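Local atomic coordinates of predicted acyltransferase with acyl-CoA N-acyltransferase domain (Escherichia coli, PDB entry 4RS2), a protein that probably transfers acyl groups from acyl-coenzyme A as a GNAT-family enzyme, binds coenzyme A, and on overexpression suppresses small-RNA-mediated gene silencing. Residues Arg51-Leu56 against His177-Arg182; Leu58-Thr63 against Val109-Asp114; Ser155-His160 against Gly172-His177. All blocks are in the same frame, centred on the assembly; numbering follows the deposited sequence.

Interaction 1: Arg51-Leu56 against His177-Arg182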
ATOM      1  N   ARG A  51       8.898  -6.085   7.859  1.00 12.31           N
ATOM      2  CA  ARG A  51      10.254  -5.762   7.506  1.00 14.60           C
ATOM      3  C   ARG A  51      11.246  -6.705   8.166  1.00 15.02           C
ATOM      4  O   ARG A  51      12.195  -7.185   7.525  1.00 15.11           O
ATOM      5  CB  ARG A  51      10.593  -4.329   7.916  1.00 15.74           C
ATOM      6  CG  ARG A  51      12.003  -3.914   7.507  1.00 17.99           C
ATOM      7  CD  ARG A  51      12.348  -2.488   7.916  1.00 19.24           C
ATOM      8  NE  ARG A  51      11.463  -1.463   7.374  1.00 19.18           N
ATOM      9  CZ  ARG A  51      10.587  -0.769   8.098  1.00 18.78           C
ATOM     10  NH1 ARG A  51      10.475  -1.006   9.407  1.00 19.11           N
ATOM     11  NH2 ARG A  51       9.834   0.161   7.510  1.00 18.65           N
ATOM     12  N   GLU A  52      11.031  -6.949   9.450  1.00 16.08           N
ATOM     13  CA  GLU A  52      11.949  -7.772  10.209  1.00 18.20           C
ATOM     14  C   GLU A  52      12.024  -9.177   9.639  1.00 17.05           C
ATOM     15  O   GLU A  52      13.108  -9.789   9.601  1.00 18.31           O
ATOM     16  CB  GLU A  52      11.532  -7.815  11.671  1.00 22.12           C
ATOM     17  CG  GLU A  52      12.525  -8.557  12.562  1.00 26.63           C
ATOM     18  CD  GLU A  52      11.964  -8.853  13.935  1.00 31.29           C
ATOM     19  OE1 GLU A  52      11.260  -7.989  14.499  1.00 35.52           O
ATOM     20  OE2 GLU A  52      12.231  -9.957  14.456  1.00 40.00           O
ATOM     21  N   ASP A  53      10.893  -9.696   9.174  1.00 15.02           N
ATOM     22  CA  ASP A  53      10.835 -11.077   8.696  1.00 14.64           C
ATOM     23  C   ASP A  53      11.006 -11.257   7.167  1.00 14.54           C
ATOM     24  O   ASP A  53      10.945 -12.378   6.659  1.00 14.99           O
ATOM     25  CB  ASP A  53       9.552 -11.701   9.209  1.00 14.54           C
ATOM     26  CG  ASP A  53       9.538 -11.815  10.737  1.00 15.92           C
ATOM     27  OD1 ASP A  53      10.552 -12.251  11.312  1.00 17.35           O
ATOM     28  OD2 ASP A  53       8.519 -11.497  11.376  1.00 15.93           O
ATOM     29  N   GLY A  54      11.227 -10.159   6.436  1.00 14.65           N
ATOM     30  CA  GLY A  54      11.446 -10.234   4.976  1.00 14.81           C
ATOM     31  C   GLY A  54      10.231 -10.368   4.086  1.00 14.90           C
ATOM     32  O   GLY A  54      10.281 -10.960   2.999  1.00 16.74           O
ATOM     33  N   PHE A  55       9.103  -9.817   4.531  1.00 13.09           N
ATOM     34  CA  PHE A  55       7.859  -9.851   3.769  1.00 12.46           C
ATOM     35  C   PHE A  55       7.352  -8.455   3.367  1.00 11.19           C
ATOM     36  O   PHE A  55       6.192  -8.258   3.064  1.00 11.24           O
ATOM     37  CB  PHE A  55       6.800 -10.643   4.511  1.00 12.38           C
ATOM     38  CG  PHE A  55       7.171 -12.073   4.657  1.00 13.37           C
ATOM     39  CD1 PHE A  55       7.068 -12.909   3.580  1.00 14.54           C
ATOM     40  CD2 PHE A  55       7.723 -12.550   5.824  1.00 14.76           C
ATOM     41  CE1 PHE A  55       7.416 -14.224   3.679  1.00 14.66           C
ATOM     42  CE2 PHE A  55       8.098 -13.865   5.928  1.00 15.58           C
ATOM     43  CZ  PHE A  55       7.949 -14.699   4.849  1.00 14.98           C
ATOM     44  N   LEU A  56       8.245  -7.480   3.374  1.00 12.48           N
ATOM     45  CA  LEU A  56       7.928  -6.143   2.894  1.00 13.92           C
ATOM     46  C   LEU A  56       8.528  -6.091   1.489  1.00 13.73           C
ATOM     47  O   LEU A  56       9.726  -5.886   1.356  1.00 16.55           O
ATOM     48  CB  LEU A  56       8.529  -5.081   3.830  1.00 17.00           C
ATOM     49  CG  LEU A  56       7.958  -3.667   3.872  1.00 20.17           C
ATOM     50  CD1 LEU A  56       6.482  -3.651   4.210  1.00 21.61           C
ATOM     51  CD2 LEU A  56       8.712  -2.833   4.892  1.00 21.44           C
ATOM     52  N   HIS A 177       0.197 -12.327   4.094  1.00 10.63           N
ATOM     53  CA  HIS A 177       1.063 -12.952   5.063  1.00 10.91           C
ATOM     54  C   HIS A 177       0.357 -12.974   6.424  1.00 10.68           C
ATOM     55  O   HIS A 177      -0.496 -12.114   6.725  1.00 10.68           O
ATOM     56  CB  HIS A 177       2.310 -12.138   5.166  1.00 11.36           C
ATOM     57  CG  HIS A 177       3.347 -12.775   6.005  1.00 12.43           C
ATOM     58  ND1 HIS A 177       3.488 -12.498   7.344  1.00 12.78           N
ATOM     59  CD2 HIS A 177       4.259 -13.736   5.717  1.00 14.13           C
ATOM     60  CE1 HIS A 177       4.475 -13.221   7.836  1.00 14.00           C
ATOM     61  NE2 HIS A 177       4.951 -13.985   6.870  1.00 14.88           N
ATOM     62  N   GLU A 178       0.687 -13.942   7.253  1.00 11.41           N
ATOM     63  CA  GLU A 178       0.017 -14.062   8.550  1.00 12.09           C
ATOM     64  C   GLU A 178       0.180 -12.858   9.459  1.00 11.39           C
ATOM     65  O   GLU A 178      -0.615 -12.689  10.373  1.00 10.85           O
ATOM     66  CB  GLU A 178       0.477 -15.329   9.243  1.00 14.31           C
ATOM     67  CG  GLU A 178       1.940 -15.339   9.594  1.00 17.23           C
ATOM     68  CD  GLU A 178       2.377 -16.666  10.132  1.00 21.10           C
ATOM     69  OE1 GLU A 178       2.021 -16.963  11.285  1.00 25.50           O
ATOM     70  OE2 GLU A 178       3.081 -17.389   9.403  1.00 25.59           O
ATOM     71  N   HIS A 179       1.178 -12.003   9.222  1.00 10.46           N
ATOM     72  CA  HIS A 179       1.340 -10.806  10.043  1.00 10.70           C
ATOM     73  C   HIS A 179       0.139  -9.885   9.937  1.00 10.11           C
ATOM     74  O   HIS A 179      -0.074  -9.028  10.801  1.00 11.87           O
ATOM     75  CB  HIS A 179       2.605 -10.004   9.690  1.00 11.31           C
ATOM     76  CG  HIS A 179       3.874 -10.638  10.143  1.00 12.22           C
ATOM     77  ND1 HIS A 179       3.956 -11.433  11.270  1.00 13.59           N
ATOM     78  CD2 HIS A 179       5.142 -10.506   9.692  1.00 12.71           C
ATOM     79  CE1 HIS A 179       5.203 -11.817  11.440  1.00 13.86           C
ATOM     80  NE2 HIS A 179       5.941 -11.277  10.495  1.00 13.76           N
ATOM     81  N   PHE A 180      -0.684 -10.088   8.917  1.00  9.86           N
ATOM     82  CA  PHE A 180      -1.926  -9.286   8.762  1.00  9.82           C
ATOM     83  C   PHE A 180      -3.084  -9.733   9.651  1.00 10.96           C
ATOM     84  O   PHE A 180      -4.127  -9.058   9.694  1.00 12.29           O
ATOM     85  CB  PHE A 180      -2.373  -9.265   7.300  1.00  9.62           C
ATOM     86  CG  PHE A 180      -1.613  -8.282   6.447  1.00  9.11           C
ATOM     87  CD1 PHE A 180      -0.379  -8.615   5.930  1.00  9.29           C
ATOM     88  CD2 PHE A 180      -2.127  -7.025   6.181  1.00  9.39           C
ATOM     89  CE1 PHE A 180       0.317  -7.738   5.164  1.00  9.85           C
ATOM     90  CE2 PHE A 180      -1.424  -6.129   5.418  1.00  9.76           C
ATOM     91  CZ  PHE A 180      -0.197  -6.493   4.895  1.00 10.00           C
ATOM     92  N   ASN A 181      -2.930 -10.871  10.326  1.00 11.31           N
ATOM     93  CA  ASN A 181      -4.000 -11.415  11.164  1.00 13.01           C
ATOM     94  C   ASN A 181      -3.956 -10.837  12.562  1.00 14.20           C
ATOM     95  O   ASN A 181      -4.009 -11.564  13.549  1.00 19.98           O
ATOM     96  CB  ASN A 181      -3.877 -12.930  11.204  1.00 15.65           C
ATOM     97  CG  ASN A 181      -4.032 -13.552   9.819  1.00 18.90           C
ATOM     98  OD1 ASN A 181      -4.637 -12.951   8.925  1.00 23.20           O
ATOM     99  ND2 ASN A 181      -3.448 -14.714   9.616  1.00 22.38           N
ATOM    100  N   ARG A 182      -3.822  -9.531  12.631  1.00 13.17           N
ATOM    101  CA  ARG A 182      -3.808  -8.800  13.881  1.00 12.72           C
ATOM    102  C   ARG A 182      -5.038  -7.908  13.820  1.00 12.20           C
ATOM    103  O   ARG A 182      -5.530  -7.594  12.738  1.00 13.07           O
ATOM    104  CB  ARG A 182      -2.534  -7.954  14.030  1.00 12.74           C
ATOM    105  CG  ARG A 182      -2.367  -6.879  12.993  1.00 12.46           C
ATOM    106  CD  ARG A 182      -1.036  -6.210  13.180  1.00 13.23           C
ATOM    107  NE  ARG A 182       0.033  -7.127  12.784  1.00 13.40           N
ATOM    108  CZ  ARG A 182       1.179  -7.328  13.432  1.00 14.58           C
ATOM    109  NH1 ARG A 182       2.060  -8.166  12.912  1.00 13.81           N
ATOM    110  NH2 ARG A 182       1.453  -6.743  14.601  1.00 15.70           N
TER
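Asp-53 and Phe-55 reach the tail residues His-179 and His-177 by two different kinds of contact. The polar one is a hydrogen bond from His-179 NE2 to Asp-53 OD2, 2.7 Å long but bent, with an N-H...O angle of 141°. The donor meets the anti side of the carboxylate and lies slightly off its plane. Beside it, the rings of Phe-55 and His-177 overlap obliquely, with centroids 4.0 Å apart and planes inclined by 32°, so the pair is neither stack nor T-shape. His-177 NE2 hangs over one face of the phenyl ring toward its rim, 3.3 Å from Phe-55 CE2, while His-177 CD2 lies 3.5 Å from Phe-55 CG.

His-177 CG is anti to the backbone N (chi1 -173°), which carries the imidazole out to Phe-55. His-179 N donates to His-177 ND1 at 3.0 Å, which restrains the rotation of that ring, and His-177 CE1 lies over one face of the His-179 ring. Further out, Arg-182 NE grips His-179 O at 2.7 Å, and Arg-182 NH1 forms a salt bridge with Asp-49 of helix 42-53. On the other side, Gly-54 with its positive phi turns the chain out of that helix and on to Phe-55. The arrangement is a Schellman-terminated helix end joined at the surface to a short 3-10 turn through a His-carboxylate hydrogen bond.

Interaction 2: Leu58-Thr63 against Val109-Asp114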
ATOM      1  N   LEU A  58       8.028  -3.966  -1.043  1.00 10.14           N
ATOM      2  CA  LEU A  58       8.429  -2.643  -1.475  1.00 10.44           C
ATOM      3  C   LEU A  58       7.777  -1.641  -0.526  1.00 10.35           C
ATOM      4  O   LEU A  58       6.644  -1.839  -0.122  1.00 10.71           O
ATOM      5  CB  LEU A  58       7.992  -2.368  -2.924  1.00 11.25           C
ATOM      6  CG  LEU A  58       8.290  -0.967  -3.491  1.00 12.94           C
ATOM      7  CD1 LEU A  58       9.790  -0.761  -3.602  1.00 13.65           C
ATOM      8  CD2 LEU A  58       7.622  -0.797  -4.848  1.00 14.14           C
ATOM      9  N   GLY A  59       8.540  -0.622  -0.152  1.00 10.86           N
ATOM     10  CA  GLY A  59       8.049   0.491   0.641  1.00 10.62           C
ATOM     11  C   GLY A  59       8.564   1.762  -0.003  1.00 11.16           C
ATOM     12  O   GLY A  59       9.693   1.796  -0.478  1.00 11.55           O
ATOM     13  N   LEU A  60       7.711   2.774  -0.081  1.00 10.87           N
ATOM     14  CA  LEU A  60       8.088   4.058  -0.642  1.00 12.24           C
ATOM     15  C   LEU A  60       7.790   5.083   0.396  1.00 12.13           C
ATOM     16  O   LEU A  60       6.730   5.027   1.051  1.00 11.68           O
ATOM     17  CB  LEU A  60       7.292   4.406  -1.912  1.00 13.00           C
ATOM     18  CG  LEU A  60       7.408   3.528  -3.160  1.00 14.27           C
ATOM     19  CD1 LEU A  60       6.741   4.240  -4.319  1.00 15.25           C
ATOM     20  CD2 LEU A  60       8.833   3.214  -3.527  1.00 15.30           C
ATOM     21  N   VAL A  61       8.745   5.997   0.569  1.00 12.16           N
ATOM     22  CA  VAL A  61       8.566   7.103   1.488  1.00 12.73           C
ATOM     23  C   VAL A  61       8.467   8.394   0.733  1.00 14.02           C
ATOM     24  O   VAL A  61       9.068   8.543  -0.341  1.00 14.41           O
ATOM     25  CB  VAL A  61       9.723   7.278   2.522  1.00 14.19           C
ATOM     26  CG1 VAL A  61       9.777   6.124   3.499  1.00 13.91           C
ATOM     27  CG2 VAL A  61      11.059   7.445   1.849  1.00 14.75           C
ATOM     28  N   ALA A  62       7.692   9.318   1.291  1.00 13.89           N
ATOM     29  CA  ALA A  62       7.680  10.710   0.845  1.00 14.80           C
ATOM     30  C   ALA A  62       8.400  11.436   1.976  1.00 15.23           C
ATOM     31  O   ALA A  62       8.132  11.198   3.171  1.00 14.12           O
ATOM     32  CB  ALA A  62       6.278  11.240   0.706  1.00 14.65           C
ATOM     33  N   THR A  63       9.316  12.327   1.634  1.00 17.55           N
ATOM     34  CA  THR A  63      10.076  13.059   2.652  1.00 19.54           C
ATOM     35  C   THR A  63      10.035  14.552   2.399  1.00 20.93           C
ATOM     36  O   THR A  63       9.805  14.979   1.282  1.00 20.64           O
ATOM     37  CB  THR A  63      11.536  12.605   2.706  1.00 21.31           C
ATOM     38  OG1 THR A  63      12.162  12.916   1.459  1.00 23.59           O
ATOM     39  CG2 THR A  63      11.631  11.128   3.002  1.00 20.00           C
ATOM     40  N   VAL A 109       0.843   5.986  -4.379  1.00  8.91           N
ATOM     41  CA  VAL A 109       0.219   4.815  -4.969  1.00  9.02           C
ATOM     42  C   VAL A 109       0.625   4.679  -6.444  1.00  8.74           C
ATOM     43  O   VAL A 109       0.980   3.583  -6.918  1.00  9.38           O
ATOM     44  CB  VAL A 109      -1.318   4.891  -4.823  1.00  8.82           C
ATOM     45  CG1 VAL A 109      -2.008   3.719  -5.533  1.00  9.40           C
ATOM     46  CG2 VAL A 109      -1.674   4.920  -3.348  1.00  9.00           C
ATOM     47  N   TYR A 110       0.595   5.779  -7.179  1.00  9.07           N
ATOM     48  CA  TYR A 110       0.945   5.713  -8.597  1.00  9.96           C
ATOM     49  C   TYR A 110       2.368   5.205  -8.790  1.00 10.55           C
ATOM     50  O   TYR A 110       2.615   4.322  -9.603  1.00 10.51           O
ATOM     51  CB  TYR A 110       0.790   7.079  -9.318  1.00 10.75           C
ATOM     52  CG  TYR A 110       1.104   6.949 -10.792  1.00 11.84           C
ATOM     53  CD1 TYR A 110       0.135   6.552 -11.686  1.00 12.71           C
ATOM     54  CD2 TYR A 110       2.372   7.189 -11.276  1.00 12.52           C
ATOM     55  CE1 TYR A 110       0.416   6.377 -13.036  1.00 13.84           C
ATOM     56  CE2 TYR A 110       2.664   7.038 -12.623  1.00 14.19           C
ATOM     57  CZ  TYR A 110       1.674   6.632 -13.499  1.00 14.50           C
ATOM     58  OH  TYR A 110       1.941   6.482 -14.864  1.00 17.43           O
ATOM     59  N   GLU A 111       3.309   5.793  -8.050  0.50 11.39           N
ATOM     60  CA  GLU A 111       4.715   5.410  -8.181  0.50 11.81           C
ATOM     61  C   GLU A 111       4.916   3.982  -7.707  0.50 11.29           C
ATOM     62  O   GLU A 111       5.712   3.247  -8.279  0.50 11.36           O
ATOM     63  CB  GLU A 111       5.669   6.368  -7.441  0.50 12.99           C
ATOM     64  CG  GLU A 111       7.128   5.914  -7.534  0.50 13.90           C
ATOM     65  CD  GLU A 111       8.164   6.988  -7.199  0.50 15.83           C
ATOM     66  OE1 GLU A 111       7.844   8.206  -7.208  0.50 15.88           O
ATOM     67  OE2 GLU A 111       9.329   6.597  -6.950  0.50 17.75           O
ATOM     68  N   GLY A 112       4.213   3.588  -6.652  1.00 10.19           N
ATOM     69  CA  GLY A 112       4.311   2.209  -6.160  1.00 10.11           C
ATOM     70  C   GLY A 112       3.932   1.219  -7.254  1.00  9.95           C
ATOM     71  O   GLY A 112       4.647   0.264  -7.567  1.00  9.39           O
ATOM     72  N   LEU A 113       2.756   1.443  -7.820  1.00  9.81           N
ATOM     73  CA  LEU A 113       2.243   0.599  -8.875  1.00 10.79           C
ATOM     74  C   LEU A 113       3.146   0.620 -10.106  1.00 11.14           C
ATOM     75  O   LEU A 113       3.346  -0.420 -10.746  1.00 12.05           O
ATOM     76  CB  LEU A 113       0.794   0.962  -9.217  1.00 11.69           C
ATOM     77  CG  LEU A 113      -0.271   0.200  -8.375  1.00 12.26           C
ATOM     78  CD1 LEU A 113      -0.066   0.310  -6.857  1.00 12.10           C
ATOM     79  CD2 LEU A 113      -1.705   0.565  -8.764  1.00 12.56           C
ATOM     80  N   ASP A 114       3.678   1.791 -10.447  1.00 11.30           N
ATOM     81  CA  ASP A 114       4.576   1.906 -11.607  1.00 13.23           C
ATOM     82  C   ASP A 114       5.867   1.106 -11.382  1.00 13.11           C
ATOM     83  O   ASP A 114       6.329   0.418 -12.285  1.00 13.15           O
ATOM     84  CB  ASP A 114       4.904   3.365 -11.854  1.00 14.84           C
ATOM     85  CG  ASP A 114       5.606   3.584 -13.160  1.00 18.35           C
ATOM     86  OD1 ASP A 114       4.996   3.286 -14.207  1.00 21.75           O
ATOM     87  OD2 ASP A 114       6.746   4.068 -13.122  1.00 24.67           O
TER
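The flat groups that matter between Leu-60 and Gly-112 are peptide planes, since no aromatic ring takes part. Leu-60 CD1 stands almost squarely over one face of the peptide joining Glu-111 to Gly-112, at 3.5 Å from Gly-112 N. At the next peptide, Leu-58 CD2 approaches Gly-112 O more loosely, at 4.2 Å. Glu-111 CG, in the conformer described, lies 3.6 Å from Leu-60 CD1, and the aliphatic part of Glu-111 passes Leu-60 at a slant.

Leu-60 CG is anti to the carbonyl carbon (chi1 -63°), and CD1 continues the chain outward, anti to CA (chi2 -169°), so this methyl reaches the helix. This is helix-on-sheet packing of the GNAT alpha/beta fold: strand 58-63 sits between strands 18-21 and 69-80 in an antiparallel part of the sheet, and helix 104-118 packs on it. As in relatives, this helix probably follows the loop that binds the coenzyme A pyrophosphate. Locally, 58-63 and 109-114 run roughly antiparallel, at 147°, with axes 9.3 Å apart. The backbone of Gly-112 is itself the surface Leu-60 meets, and the CA atoms of Leu-60 and Gly-112 are 6.9 Å apart. No hydrogen bond crosses the interface, so the contact is van der Waals in character.

Leu-60 also touches Val-21 and Val-73, whereas Leu-113, next after Gly-112, points away from strand 58-63 and rests on Phe-75 of strand 69-80.

Interaction 3: Ser155-His160 against Gly172-His177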
ATOM      1  N   SER A 155     -17.165  -5.370   0.302  1.00 18.14           N
ATOM      2  CA  SER A 155     -17.321  -4.027  -0.212  1.00 19.21           C
ATOM      3  C   SER A 155     -16.033  -3.213  -0.203  1.00 17.54           C
ATOM      4  O   SER A 155     -16.017  -2.143  -0.795  1.00 19.29           O
ATOM      5  CB  SER A 155     -18.370  -3.249   0.581  1.00 22.34           C
ATOM      6  OG  SER A 155     -17.854  -2.878   1.849  1.00 26.78           O
ATOM      7  N   ALA A 156     -14.981  -3.714   0.460  1.00 14.44           N
ATOM      8  CA  ALA A 156     -13.722  -2.991   0.651  1.00 13.21           C
ATOM      9  C   ALA A 156     -12.520  -3.661  -0.015  1.00 11.55           C
ATOM     10  O   ALA A 156     -11.491  -3.024  -0.216  1.00 10.82           O
ATOM     11  CB  ALA A 156     -13.446  -2.817   2.136  1.00 14.31           C
ATOM     12  N   PHE A 157     -12.624  -4.954  -0.334  1.00 10.48           N
ATOM     13  CA  PHE A 157     -11.487  -5.646  -0.954  1.00  9.45           C
ATOM     14  C   PHE A 157     -11.436  -5.317  -2.423  1.00  9.37           C
ATOM     15  O   PHE A 157     -12.442  -5.455  -3.137  1.00  9.64           O
ATOM     16  CB  PHE A 157     -11.516  -7.148  -0.728  1.00  9.76           C
ATOM     17  CG  PHE A 157     -10.256  -7.846  -1.130  1.00  9.66           C
ATOM     18  CD1 PHE A 157      -9.028  -7.415  -0.654  1.00  9.33           C
ATOM     19  CD2 PHE A 157     -10.272  -8.964  -1.947  1.00  9.84           C
ATOM     20  CE1 PHE A 157      -7.878  -8.055  -0.982  1.00  8.94           C
ATOM     21  CE2 PHE A 157      -9.086  -9.618  -2.274  1.00 10.03           C
ATOM     22  CZ  PHE A 157      -7.890  -9.152  -1.794  1.00  9.78           C
ATOM     23  N   GLN A 158     -10.287  -4.799  -2.857  1.00  8.77           N
ATOM     24  CA  GLN A 158     -10.140  -4.270  -4.219  1.00  9.17           C
ATOM     25  C   GLN A 158      -8.858  -4.710  -4.908  1.00  9.21           C
ATOM     26  O   GLN A 158      -7.918  -5.183  -4.280  1.00  8.95           O
ATOM     27  CB  GLN A 158     -10.169  -2.729  -4.147  1.00  9.66           C
ATOM     28  CG  GLN A 158     -11.525  -2.165  -3.672  1.00 10.47           C
ATOM     29  CD  GLN A 158     -11.455  -0.741  -3.185  1.00 10.80           C
ATOM     30  OE1 GLN A 158     -11.459   0.200  -3.957  1.00 10.88           O
ATOM     31  NE2 GLN A 158     -11.398  -0.587  -1.869  1.00 11.28           N
ATOM     32  N   VAL A 159      -8.846  -4.548  -6.229  1.00  9.13           N
ATOM     33  CA  VAL A 159      -7.727  -5.001  -7.032  1.00  9.43           C
ATOM     34  C   VAL A 159      -7.433  -4.016  -8.162  1.00  9.39           C
ATOM     35  O   VAL A 159      -8.338  -3.355  -8.706  1.00  9.74           O
ATOM     36  CB  VAL A 159      -8.017  -6.400  -7.610  1.00  9.79           C
ATOM     37  CG1 VAL A 159      -9.200  -6.360  -8.565  1.00 10.30           C
ATOM     38  CG2 VAL A 159      -6.776  -6.987  -8.254  1.00 10.31           C
ATOM     39  N   HIS A 160      -6.147  -3.901  -8.474  1.00  9.64           N
ATOM     40  CA  HIS A 160      -5.653  -3.077  -9.573  1.00 10.93           C
ATOM     41  C   HIS A 160      -4.698  -3.946 -10.386  1.00 11.09           C
ATOM     42  O   HIS A 160      -3.644  -4.311  -9.912  1.00 10.34           O
ATOM     43  CB  HIS A 160      -4.904  -1.842  -9.050  1.00 11.56           C
ATOM     44  CG  HIS A 160      -4.698  -0.760 -10.076  1.00 12.22           C
ATOM     45  ND1 HIS A 160      -4.133  -0.980 -11.314  1.00 12.73           N
ATOM     46  CD2 HIS A 160      -4.972   0.571 -10.025  1.00 12.67           C
ATOM     47  CE1 HIS A 160      -4.103   0.160 -11.997  1.00 13.62           C
ATOM     48  NE2 HIS A 160      -4.582   1.118 -11.226  1.00 14.36           N
ATOM     49  N   GLY A 172     -10.561 -16.641  -6.659  1.00 12.64           N
ATOM     50  CA  GLY A 172     -10.488 -17.312  -5.382  1.00 12.33           C
ATOM     51  C   GLY A 172      -9.925 -16.501  -4.237  1.00 11.84           C
ATOM     52  O   GLY A 172      -9.969 -15.276  -4.246  1.00 11.28           O
ATOM     53  N   LEU A 173      -9.372 -17.214  -3.265  1.00 11.74           N
ATOM     54  CA  LEU A 173      -8.861 -16.612  -2.059  1.00 12.52           C
ATOM     55  C   LEU A 173      -7.467 -16.050  -2.226  1.00 11.66           C
ATOM     56  O   LEU A 173      -6.508 -16.774  -2.568  1.00 12.23           O
ATOM     57  CB  LEU A 173      -8.873 -17.626  -0.914  1.00 13.82           C
ATOM     58  CG  LEU A 173      -8.221 -17.151   0.381  1.00 15.26           C
ATOM     59  CD1 LEU A 173      -8.986 -16.009   1.023  1.00 15.68           C
ATOM     60  CD2 LEU A 173      -8.163 -18.338   1.311  1.00 16.39           C
ATOM     61  N   VAL A 174      -7.353 -14.744  -1.956  1.00 10.86           N
ATOM     62  CA  VAL A 174      -6.099 -14.040  -1.987  1.00 10.53           C
ATOM     63  C   VAL A 174      -5.632 -14.009  -0.541  1.00 10.65           C
ATOM     64  O   VAL A 174      -6.293 -13.425   0.314  1.00 10.96           O
ATOM     65  CB  VAL A 174      -6.272 -12.604  -2.520  1.00 10.40           C
ATOM     66  CG1 VAL A 174      -4.954 -11.859  -2.444  1.00 10.03           C
ATOM     67  CG2 VAL A 174      -6.885 -12.619  -3.921  1.00  9.74           C
ATOM     68  N   GLU A 175      -4.486 -14.632  -0.266  0.50 14.09           N
ATOM     69  CA  GLU A 175      -3.953 -14.716   1.081  0.50 13.74           C
ATOM     70  C   GLU A 175      -2.786 -13.772   1.322  0.50 12.24           C
ATOM     71  O   GLU A 175      -1.798 -13.777   0.574  0.50 12.35           O
ATOM     72  CB  GLU A 175      -3.512 -16.148   1.358  0.50 14.87           C
ATOM     73  CG  GLU A 175      -4.654 -17.094   1.723  0.50 16.34           C
ATOM     74  CD  GLU A 175      -4.842 -17.253   3.214  0.50 16.47           C
ATOM     75  OE1 GLU A 175      -5.054 -16.268   3.937  0.50 16.28           O
ATOM     76  OE2 GLU A 175      -4.777 -18.393   3.664  0.50 18.28           O
ATOM     77  N   TYR A 176      -2.917 -12.967   2.377  1.00 11.23           N
ATOM     78  CA  TYR A 176      -1.847 -12.067   2.808  1.00 10.87           C
ATOM     79  C   TYR A 176      -0.960 -12.877   3.770  1.00 10.67           C
ATOM     80  O   TYR A 176      -1.298 -13.978   4.209  1.00 11.48           O
ATOM     81  CB  TYR A 176      -2.395 -10.871   3.571  1.00 10.58           C
ATOM     82  CG  TYR A 176      -3.091  -9.774   2.797  1.00 10.88           C
ATOM     83  CD1 TYR A 176      -4.334  -9.979   2.217  1.00 11.14           C
ATOM     84  CD2 TYR A 176      -2.573  -8.494   2.760  1.00 10.74           C
ATOM     85  CE1 TYR A 176      -4.993  -8.950   1.538  1.00 11.77           C
ATOM     86  CE2 TYR A 176      -3.216  -7.465   2.096  1.00 11.22           C
ATOM     87  CZ  TYR A 176      -4.429  -7.696   1.486  1.00 11.36           C
ATOM     88  OH  TYR A 176      -5.124  -6.711   0.854  1.00 12.11           O
ATOM     89  N   HIS A 177       0.197 -12.327   4.094  1.00 10.63           N
ATOM     90  CA  HIS A 177       1.063 -12.952   5.063  1.00 10.91           C
ATOM     91  C   HIS A 177       0.357 -12.974   6.424  1.00 10.68           C
ATOM     92  O   HIS A 177      -0.496 -12.114   6.725  1.00 10.68           O
ATOM     93  CB  HIS A 177       2.310 -12.138   5.166  1.00 11.36           C
ATOM     94  CG  HIS A 177       3.347 -12.775   6.005  1.00 12.43           C
ATOM     95  ND1 HIS A 177       3.488 -12.498   7.344  1.00 12.78           N
ATOM     96  CD2 HIS A 177       4.259 -13.736   5.717  1.00 14.13           C
ATOM     97  CE1 HIS A 177       4.475 -13.221   7.836  1.00 14.00           C
ATOM     98  NE2 HIS A 177       4.951 -13.985   6.870  1.00 14.88           N
TER
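Phe-157 projects its ring edge into the angle between Val-174 and Tyr-176, bridging two separate parts of the mixed GNAT sheet. Strand 157-161 pairs with 123-127, whereas strand 172-175 pairs antiparallel with 69-80. The nearest CA atoms, those of Phe-157 and Val-174, are 10.0 Å apart. That spacing excludes neighbouring-strand pairing here, and no hydrogen bond links the two segments: side chains alone make the connection.

The apolar contact with Val-174 is made by the far rim of the phenyl ring. Phe-157 CZ lies 3.9 Å from Val-174 CB, and the isopropyl group is spread along this rim: CG1 is 4.0 Å from Phe-157 CZ, and CG2 is 4.1 Å from Phe-157 CE2. With CG anti to its own backbone N (chi1 -170°), the ring extends from the strand toward the valine.

The aromatic contact uses another part of the rim. Tyr-176 OH comes within 3.6 Å of Phe-157 CE1, and Tyr-176 CE1 stands 3.9 Å from that same carbon. Each ring meets the other near its own plane, so neither face is used, and the two side chains pass in opposite directions. This is a rim-to-rim van der Waals touch and not a stack.

The same side chains also touch neighbouring strands. Val-174 and Tyr-176 both rest on Val-78 of strand 69-80, while Phe-157 and Tyr-176 both touch Val-125 of strand 123-127, which places the contact between the strand pairs 123-127/157-161 and 69-80/172-175.

A polar interaction lies within 155-160, at the start of its strand. Gln-158 folds its amide back toward the residues just before the strand, where NE2 donates to Ala-156 O at 2.9 Å in a nearly straight bond (175°), approaching from above the carbonyl plane.

In the fold
Interaction 1 is a surface contact with none of its four touching residues buried, interaction 2 is partly buried, and interaction 3 is a buried one. Their chemistry follows: a histidine-carboxylate hydrogen bond and an oblique ring pair at the surface, methyl-to-peptide contact between helix and sheet, and ring-edge and aliphatic van der Waals contact inside. Interactions 2 and 3 reach the same sheet and meet where Leu-113 CD2 packs 3.5 Å from His-160 CD2, although their centres are about 20 Å apart. Interactions 1 and 3 share His-177, at the exit from strand 172-175. Helix 42-53 of interaction 1 is followed in the chain by strand 58-63 of interaction 2.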